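Local atomic coordinates of DNA-3-methyladenine glycosidase (Bacillus halodurans, PDB entry 2H56), a protein that belongs to the HhH-GPD superfamily of base excision DNA repair proteins, a largely helical family built around a helix-hairpin-helix motif. Residues Gln53-Ser58 with Thr141-Ile146; Ile59-Gln62 with Ala68-Ala71; Ala151-Met156 with Val167-Leu172. One frame throughout, in Å; residues are numbered along the deposited sequence.

Contact 1. Residues Gln53-Ser58 with Thr141-Ile146; sequences QSLVSS and TAIKGI
An apolar contact buried in the protein interior brings Leu55, on helix 51-61, against Ile143 and Ile146 in the loop between helices 133-141 and 148-157. The backbones stay well apart, with the CA atoms of Leu55 and Ile146, the nearest pair, separated by 8.7 Å, and the methyl groups span the gap. Leu55 sends out both branches: CD2 meets Ile146 CD1 at 3.8 Å, while CD1 approaches Ile143 CD1 more loosely at 4.4 Å. The leucine CG lies anti to its carbonyl carbon (chi1 -86°), which carries the fork off the helix so that one prong serves each isoleucine. The side chains of Leu55 and Ile146 meet at roughly a right angle, so they touch at their methyl ends and do not run alongside each other.

Both isoleucines are presented by a type II beta turn from Ile143 to Ile146, closed by Ile146 N donating to Ile143 O at 3.0 Å. Gly145 occupies its third position with a positive phi of 88°, the conformation that glycine adopts readily there. Two helices joined by a glycine-containing hairpin, here helix 133-141, the turn and helix 148-157, make up the helix-hairpin-helix motif of this superfamily. Lys144, at the turn's second position, forms a salt bridge with Glu109 and donates its backbone N to His113 ND1, tying the hairpin to helix 105-119. Val114 and His117 of that helix also pack on Ile143, as does Leu123 from a loop, and Phe154 of helix 148-157 covers Leu55.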
loop_
_atom_site.group_PDB
_atom_site.type_symbol
_atom_site.label_atom_id
_atom_site.label_comp_id
_atom_site.label_asym_id
_atom_site.label_seq_id
_atom_site.Cartn_x
_atom_site.Cartn_y
_atom_site.Cartn_z
ATOM N N GLN A 53 -13.092 2.029 6.284
ATOM C CA GLN A 53 -13.547 2.117 4.905
ATOM C C GLN A 53 -12.486 1.559 3.964
ATOM O O GLN A 53 -12.780 0.793 3.065
ATOM C CB GLN A 53 -13.864 3.577 4.592
ATOM C CG GLN A 53 -14.478 3.847 3.230
ATOM C CD GLN A 53 -13.439 3.884 2.120
ATOM O OE1 GLN A 53 -12.393 4.535 2.242
ATOM N NE2 GLN A 53 -13.726 3.185 1.025
ATOM N N SER A 54 -11.243 1.936 4.206
ATOM C CA SER A 54 -10.112 1.428 3.437
ATOM C C SER A 54 -9.955 -0.055 3.466
ATOM O O SER A 54 -9.635 -0.635 2.447
ATOM C CB SER A 54 -8.827 2.023 3.962
ATOM O OG SER A 54 -8.863 3.387 3.680
ATOM N N LEU A 55 -10.129 -0.674 4.627
ATOM C CA LEU A 55 -9.960 -2.125 4.697
ATOM C C LEU A 55 -11.036 -2.813 3.852
ATOM O O LEU A 55 -10.763 -3.763 3.120
ATOM C CB LEU A 55 -10.020 -2.623 6.140
ATOM C CG LEU A 55 -8.722 -2.605 6.931
ATOM C CD1 LEU A 55 -8.955 -2.963 8.393
ATOM C CD2 LEU A 55 -7.765 -3.598 6.269
ATOM N N VAL A 56 -12.265 -2.323 3.950
ATOM C CA VAL A 56 -13.353 -2.918 3.216
ATOM C C VAL A 56 -13.111 -2.766 1.712
ATOM O O VAL A 56 -13.175 -3.728 0.967
ATOM C CB VAL A 56 -14.689 -2.294 3.627
ATOM C CG1 VAL A 56 -15.799 -2.833 2.756
ATOM C CG2 VAL A 56 -14.941 -2.571 5.101
ATOM N N SER A 57 -12.822 -1.548 1.285
ATOM C CA SER A 57 -12.411 -1.286 -0.076
ATOM C C SER A 57 -11.216 -2.155 -0.512
ATOM O O SER A 57 -11.192 -2.653 -1.620
ATOM C CB SER A 57 -12.036 0.184 -0.220
ATOM O OG SER A 57 -11.967 0.542 -1.595
ATOM N N SER A 58 -10.230 -2.350 0.349
ATOM C CA SER A 58 -9.114 -3.210 -0.003
ATOM C C SER A 58 -9.557 -4.637 -0.247
ATOM O O SER A 58 -9.066 -5.282 -1.180
ATOM C CB SER A 58 -8.044 -3.196 1.083
ATOM O OG SER A 58 -7.546 -1.871 1.261
ATOM N N THR A 141 -3.100 -8.683 10.107
ATOM C CA THR A 141 -3.100 -9.982 9.412
ATOM C C THR A 141 -3.877 -11.075 10.151
ATOM O O THR A 141 -4.271 -12.103 9.558
ATOM C CB THR A 141 -1.689 -10.458 9.124
ATOM O OG1 THR A 141 -0.915 -10.367 10.319
ATOM C CG2 THR A 141 -1.040 -9.594 8.051
ATOM N N ALA A 142 -4.127 -10.826 11.436
ATOM C CA ALA A 142 -5.126 -11.572 12.237
ATOM C C ALA A 142 -6.518 -11.651 11.583
ATOM O O ALA A 142 -7.282 -12.571 11.887
ATOM C CB ALA A 142 -5.259 -10.951 13.654
ATOM N N ILE A 143 -6.844 -10.692 10.711
ATOM C CA ILE A 143 -8.111 -10.674 10.024
ATOM C C ILE A 143 -8.039 -11.580 8.802
ATOM O O ILE A 143 -7.136 -11.446 7.987
ATOM C CB ILE A 143 -8.473 -9.251 9.585
ATOM C CG1 ILE A 143 -8.524 -8.310 10.789
ATOM C CG2 ILE A 143 -9.825 -9.203 8.837
ATOM C CD1 ILE A 143 -8.249 -6.878 10.387
ATOM N N LYS A 144 -8.968 -12.530 8.696
ATOM C CA LYS A 144 -9.108 -13.356 7.500
ATOM C C LYS A 144 -9.165 -12.479 6.272
ATOM O O LYS A 144 -9.793 -11.424 6.282
ATOM C CB LYS A 144 -10.388 -14.178 7.546
ATOM C CG LYS A 144 -10.319 -15.532 8.311
ATOM C CD LYS A 144 -11.738 -16.167 8.414
ATOM C CE LYS A 144 -12.564 -15.526 9.552
ATOM N NZ LYS A 144 -14.040 -15.346 9.296
ATOM N N GLY A 145 -8.497 -12.910 5.211
ATOM C CA GLY A 145 -8.434 -12.156 3.978
ATOM C C GLY A 145 -7.299 -11.165 3.911
ATOM O O GLY A 145 -6.869 -10.841 2.814
ATOM N N ILE A 146 -6.828 -10.658 5.063
ATOM C CA ILE A 146 -5.693 -9.718 5.102
ATOM C C ILE A 146 -4.368 -10.433 5.290
ATOM O O ILE A 146 -4.083 -10.947 6.353
ATOM C CB ILE A 146 -5.800 -8.710 6.250
ATOM C CG1 ILE A 146 -7.186 -8.084 6.304
ATOM C CG2 ILE A 146 -4.711 -7.629 6.088
ATOM C CD1 ILE A 146 -7.489 -7.251 5.165
#

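Contact 2. Residues Ile59-Gln62 with Ala68-Ala71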
loop_
_atom_site.group_PDB
_atom_site.type_symbol
_atom_site.label_atom_id
_atom_site.label_comp_id
_atom_site.label_asym_id
_atom_site.label_seq_id
_atom_site.Cartn_x
_atom_site.Cartn_y
_atom_site.Cartn_z
ATOM N N ILE A 59 -10.469 -5.141 0.575
ATOM C CA ILE A 59 -11.021 -6.493 0.341
ATOM C C ILE A 59 -11.816 -6.554 -0.979
ATOM O O ILE A 59 -11.654 -7.494 -1.744
ATOM C CB ILE A 59 -11.858 -6.951 1.547
ATOM C CG1 ILE A 59 -10.912 -7.263 2.723
ATOM C CG2 ILE A 59 -12.713 -8.141 1.210
ATOM C CD1 ILE A 59 -11.487 -6.888 4.032
ATOM N N VAL A 60 -12.608 -5.521 -1.286
ATOM C CA VAL A 60 -13.404 -5.534 -2.498
ATOM C C VAL A 60 -12.540 -5.560 -3.735
ATOM O O VAL A 60 -12.891 -6.187 -4.724
ATOM C CB VAL A 60 -14.417 -4.393 -2.532
ATOM C CG1 VAL A 60 -15.108 -4.291 -3.916
ATOM C CG2 VAL A 60 -15.453 -4.642 -1.460
ATOM N N GLU A 61 -11.382 -4.945 -3.648
ATOM C CA GLU A 61 -10.462 -4.878 -4.792
ATOM C C GLU A 61 -9.798 -6.191 -5.156
ATOM O O GLU A 61 -9.478 -6.417 -6.309
ATOM C CB GLU A 61 -9.366 -3.828 -4.549
ATOM C CG GLU A 61 -9.878 -2.402 -4.626
ATOM C CD GLU A 61 -8.967 -1.383 -3.953
ATOM O OE1 GLU A 61 -7.755 -1.683 -3.744
ATOM O OE2 GLU A 61 -9.481 -0.277 -3.637
ATOM N N GLN A 62 -9.539 -7.057 -4.197
ATOM C CA GLN A 62 -8.814 -8.294 -4.525
ATOM C C GLN A 62 -9.300 -8.982 -5.806
ATOM O O GLN A 62 -10.498 -9.237 -5.951
ATOM C CB GLN A 62 -8.911 -9.307 -3.394
ATOM C CG GLN A 62 -8.231 -8.871 -2.081
ATOM C CD GLN A 62 -8.698 -9.691 -0.908
ATOM O OE1 GLN A 62 -9.704 -10.408 -0.996
ATOM N NE2 GLN A 62 -7.976 -9.596 0.205
ATOM N N ALA A 68 -13.779 -2.865 -12.365
ATOM C CA ALA A 68 -14.605 -3.911 -11.761
ATOM C C ALA A 68 -14.939 -3.631 -10.303
ATOM O O ALA A 68 -16.097 -3.621 -9.917
ATOM C CB ALA A 68 -13.878 -5.256 -11.859
ATOM N N ALA A 69 -13.902 -3.403 -9.505
ATOM C CA ALA A 69 -14.043 -3.179 -8.072
ATOM C C ALA A 69 -14.854 -1.940 -7.798
ATOM O O ALA A 69 -15.608 -1.888 -6.842
ATOM C CB ALA A 69 -12.699 -3.037 -7.422
ATOM N N SER A 70 -14.680 -0.930 -8.636
ATOM C CA SER A 70 -15.355 0.333 -8.436
ATOM C C SER A 70 -16.851 0.145 -8.648
ATOM O O SER A 70 -17.639 0.655 -7.891
ATOM C CB SER A 70 -14.777 1.405 -9.350
ATOM O OG SER A 70 -15.515 2.613 -9.232
ATOM N N ALA A 71 -17.239 -0.646 -9.629
ATOM C CA ALA A 71 -18.656 -0.972 -9.830
ATOM C C ALA A 71 -19.270 -1.643 -8.588
ATOM O O ALA A 71 -20.344 -1.257 -8.136
ATOM C CB ALA A 71 -18.812 -1.881 -11.053
#
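Ala69 puts its single methyl group against the last turn of helix 51-61, where Val60 and Glu61 receive it. Its CB lies 3.9 Å from Glu61 CA and 4.0 Å from Glu61 CG, so it bears on the backbone as well as on the root of the glutamate chain. On another side Val60 CG1 stands 4.4 Å from the same CB, and the directions from CB to Val60 CG1 and to Glu61 CG diverge by about 83°. The methyl is therefore seated between two neighbouring residues of one helix. Val60 CG1 also rests against the backbone of the second helix, 3.8 Å from Ala69 O. That branch is placed anti to the backbone N (chi1 171°), which turns it toward Ala69. The short connection and the small side chain are consistent with the close approach of Glu61 CA and Ala69 CA, 5.1 Å.

Glu61 contributes its aliphatic part, and its chain runs extended beyond CG. This carries the carboxylate away from the methyl, and OE2 makes a weak hydrogen bond to Ser57 OG one turn back on the same helix.

In the next shell, Gln62 N donates to Ile59 O at 3.3 Å, a turn that encloses Val60 and Glu61. Lys107 NZ hydrogen-bonds to both Val60 O and Gln62 O, bringing a positive group to the carbonyl end of helix 51-61, where it would probably be favoured by the helix dipole. At the start of the partner helix, Ser65 OG is hydrogen-bonded to Ala68 N. Two consecutive helices, 51-61 and 66-80, are thus joined by a short loop and pack at their junction, within the largely helical framework of the HhH-GPD fold.

Contact 3. Residues Ala151-Met156 with Val167-Leu172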
loop_
_atom_site.group_PDB
_atom_site.type_symbol
_atom_site.label_atom_id
_atom_site.label_comp_id
_atom_site.label_asym_id
_atom_site.label_seq_id
_atom_site.Cartn_x
_atom_site.Cartn_y
_atom_site.Cartn_z
ATOM N N ALA A 151 -1.615 -5.942 4.522
ATOM C CA ALA A 151 -1.398 -5.109 5.698
ATOM C C ALA A 151 -0.399 -4.038 5.352
ATOM O O ALA A 151 -0.547 -2.891 5.768
ATOM C CB ALA A 151 -0.881 -5.917 6.872
ATOM N N GLU A 152 0.634 -4.407 4.600
ATOM C CA GLU A 152 1.683 -3.457 4.316
ATOM C C GLU A 152 1.174 -2.304 3.452
ATOM O O GLU A 152 1.385 -1.138 3.807
ATOM C CB GLU A 152 2.898 -4.145 3.716
ATOM C CG GLU A 152 3.714 -4.843 4.794
ATOM C CD GLU A 152 4.718 -5.855 4.255
ATOM O OE1 GLU A 152 4.514 -6.379 3.110
ATOM O OE2 GLU A 152 5.709 -6.129 5.008
HETATM N N MSE A 153 0.451 -2.627 2.377
HETATM C CA MSE A 153 -0.134 -1.589 1.502
HETATM C C MSE A 153 -1.114 -0.687 2.258
HETATM O O MSE A 153 -1.183 0.563 2.003
HETATM C CB MSE A 153 -0.871 -2.203 0.327
HETATM C CG MSE A 153 -0.030 -3.054 -0.520
HETATM SE SE MSE A 153 1.332 -2.029 -1.407
HETATM C CE MSE A 153 0.175 -1.168 -2.859
ATOM N N PHE A 154 -1.841 -1.319 3.182
ATOM C CA PHE A 154 -2.765 -0.604 4.033
ATOM C C PHE A 154 -2.045 0.370 4.930
ATOM O O PHE A 154 -2.532 1.489 5.118
ATOM C CB PHE A 154 -3.566 -1.565 4.901
ATOM C CG PHE A 154 -4.551 -0.887 5.791
ATOM C CD1 PHE A 154 -5.761 -0.406 5.272
ATOM C CD2 PHE A 154 -4.290 -0.739 7.146
ATOM C CE1 PHE A 154 -6.678 0.254 6.093
ATOM C CE2 PHE A 154 -5.209 -0.096 7.976
ATOM C CZ PHE A 154 -6.402 0.402 7.449
HETATM N N MSE A 155 -0.901 -0.033 5.487
HETATM C CA MSE A 155 -0.181 0.831 6.389
HETATM C C MSE A 155 0.317 2.052 5.613
HETATM O O MSE A 155 0.568 3.131 6.196
HETATM C CB MSE A 155 1.037 0.128 7.003
HETATM C CG MSE A 155 0.758 -1.021 7.930
HETATM SE SE MSE A 155 2.340 -1.602 8.923
HETATM C CE MSE A 155 2.851 0.132 9.735
HETATM N N MSE A 156 0.547 1.890 4.313
HETATM C CA MSE A 156 1.217 2.970 3.610
HETATM C C MSE A 156 0.146 3.935 3.143
HETATM O O MSE A 156 0.132 5.085 3.534
HETATM C CB MSE A 156 2.042 2.474 2.422
HETATM C CG MSE A 156 3.342 1.717 2.765
HETATM SE SE MSE A 156 4.110 1.157 1.072
HETATM C CE MSE A 156 5.813 0.117 1.435
ATOM N N VAL A 167 8.491 -6.302 1.175
ATOM C CA VAL A 167 9.443 -7.146 0.464
ATOM C C VAL A 167 8.784 -7.998 -0.611
ATOM O O VAL A 167 9.416 -8.316 -1.614
ATOM C CB VAL A 167 10.238 -7.989 1.450
ATOM C CG1 VAL A 167 10.847 -9.182 0.779
ATOM C CG2 VAL A 167 11.296 -7.083 2.077
ATOM N N GLY A 168 7.506 -8.319 -0.435
ATOM C CA GLY A 168 6.819 -9.218 -1.373
ATOM C C GLY A 168 6.208 -8.535 -2.574
ATOM O O GLY A 168 5.652 -9.190 -3.411
ATOM N N ASP A 169 6.281 -7.219 -2.657
ATOM C CA ASP A 169 5.694 -6.506 -3.786
ATOM C C ASP A 169 6.514 -6.683 -5.077
ATOM O O ASP A 169 7.628 -6.197 -5.219
ATOM C CB ASP A 169 5.535 -5.015 -3.458
ATOM C CG ASP A 169 4.680 -4.273 -4.494
ATOM O OD1 ASP A 169 3.430 -4.286 -4.416
ATOM O OD2 ASP A 169 5.266 -3.655 -5.400
ATOM N N VAL A 170 5.921 -7.368 -6.035
ATOM C CA VAL A 170 6.517 -7.558 -7.353
ATOM C C VAL A 170 6.866 -6.229 -8.041
ATOM O O VAL A 170 7.743 -6.172 -8.910
ATOM C CB VAL A 170 5.540 -8.341 -8.245
ATOM C CG1 VAL A 170 6.006 -8.331 -9.691
ATOM C CG2 VAL A 170 5.383 -9.749 -7.706
ATOM N N GLY A 171 6.169 -5.165 -7.660
ATOM C CA GLY A 171 6.429 -3.844 -8.214
ATOM C C GLY A 171 7.721 -3.327 -7.674
ATOM O O GLY A 171 8.640 -3.020 -8.427
ATOM N N LEU A 172 7.809 -3.268 -6.355
ATOM C CA LEU A 172 9.037 -2.867 -5.697
ATOM C C LEU A 172 10.206 -3.735 -6.155
ATOM O O LEU A 172 11.297 -3.232 -6.354
ATOM C CB LEU A 172 8.863 -2.910 -4.175
ATOM C CG LEU A 172 7.809 -1.911 -3.653
ATOM C CD1 LEU A 172 7.420 -2.235 -2.233
ATOM C CD2 LEU A 172 8.323 -0.479 -3.757
HETATM O O HOH W 1 5.591 -8.559 1.857
HETATM O O HOH W 2 7.818 -7.063 3.911
#
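The backbones of helix 148-157 and of the loop leading into helix 170-180 stand well apart, with Glu152 CA 9.4 Å from Val167 CA, and water and long side chains bridge the interval. Both carboxylate oxygens of Glu152 are used: one water donates to OE1 at 2.7 Å and accepts from Gly168 N at 3.0 Å, while a second donates to OE2 at 2.6 Å and accepts from Val167 N at 2.9 Å. Ser166 OG and Gln148 NE2 add direct hydrogen bonds to OE1 and OE2, which should fix the group's rotation.

Selenomethionine Met153 curls, its three torsions all near -60° to -80°, and SE makes a loose van der Waals approach to Asp169 OD1 at 4.3 Å. The aspartate is the N-cap of helix 170-180: OD2 accepts Leu172 N through its anti lone pair at 2.7 Å (157° at the hydrogen), and Gly171 N more weakly. Trp149 NE1 hydrogen-bonds to OD1 and Trp210 NE1 to OD2, which probably holds the carboxylate in place. A helix-hairpin-helix followed by a Gly/Pro-rich loop and a conserved aspartate is the HhH-GPD signature, and Asp169 is probably its aspartate.

Contacts 1 and 2 share helix 51-61 and lie about 12 Å apart between centres, with contact 2 nested inside the chain loop that contact 1 closes; Gly145 of contact 1 receives a weak hydrogen bond from Gln62 NE2. Contact 3 follows in series, with its centre about 14 Å from that of contact 1 and about 18 Å from that of contact 2. It meets contact 1 where Phe154 packs on Ser54 and Ala151 lies beside Thr141 and Ile146, but it does not touch contact 2. Helix 148-157, which follows the hairpin, thus touches contact 1 through Ala151 and Phe154 and carries contact 3, linking helix 51-61 to the loop carrying Asp169 before helix 170-180.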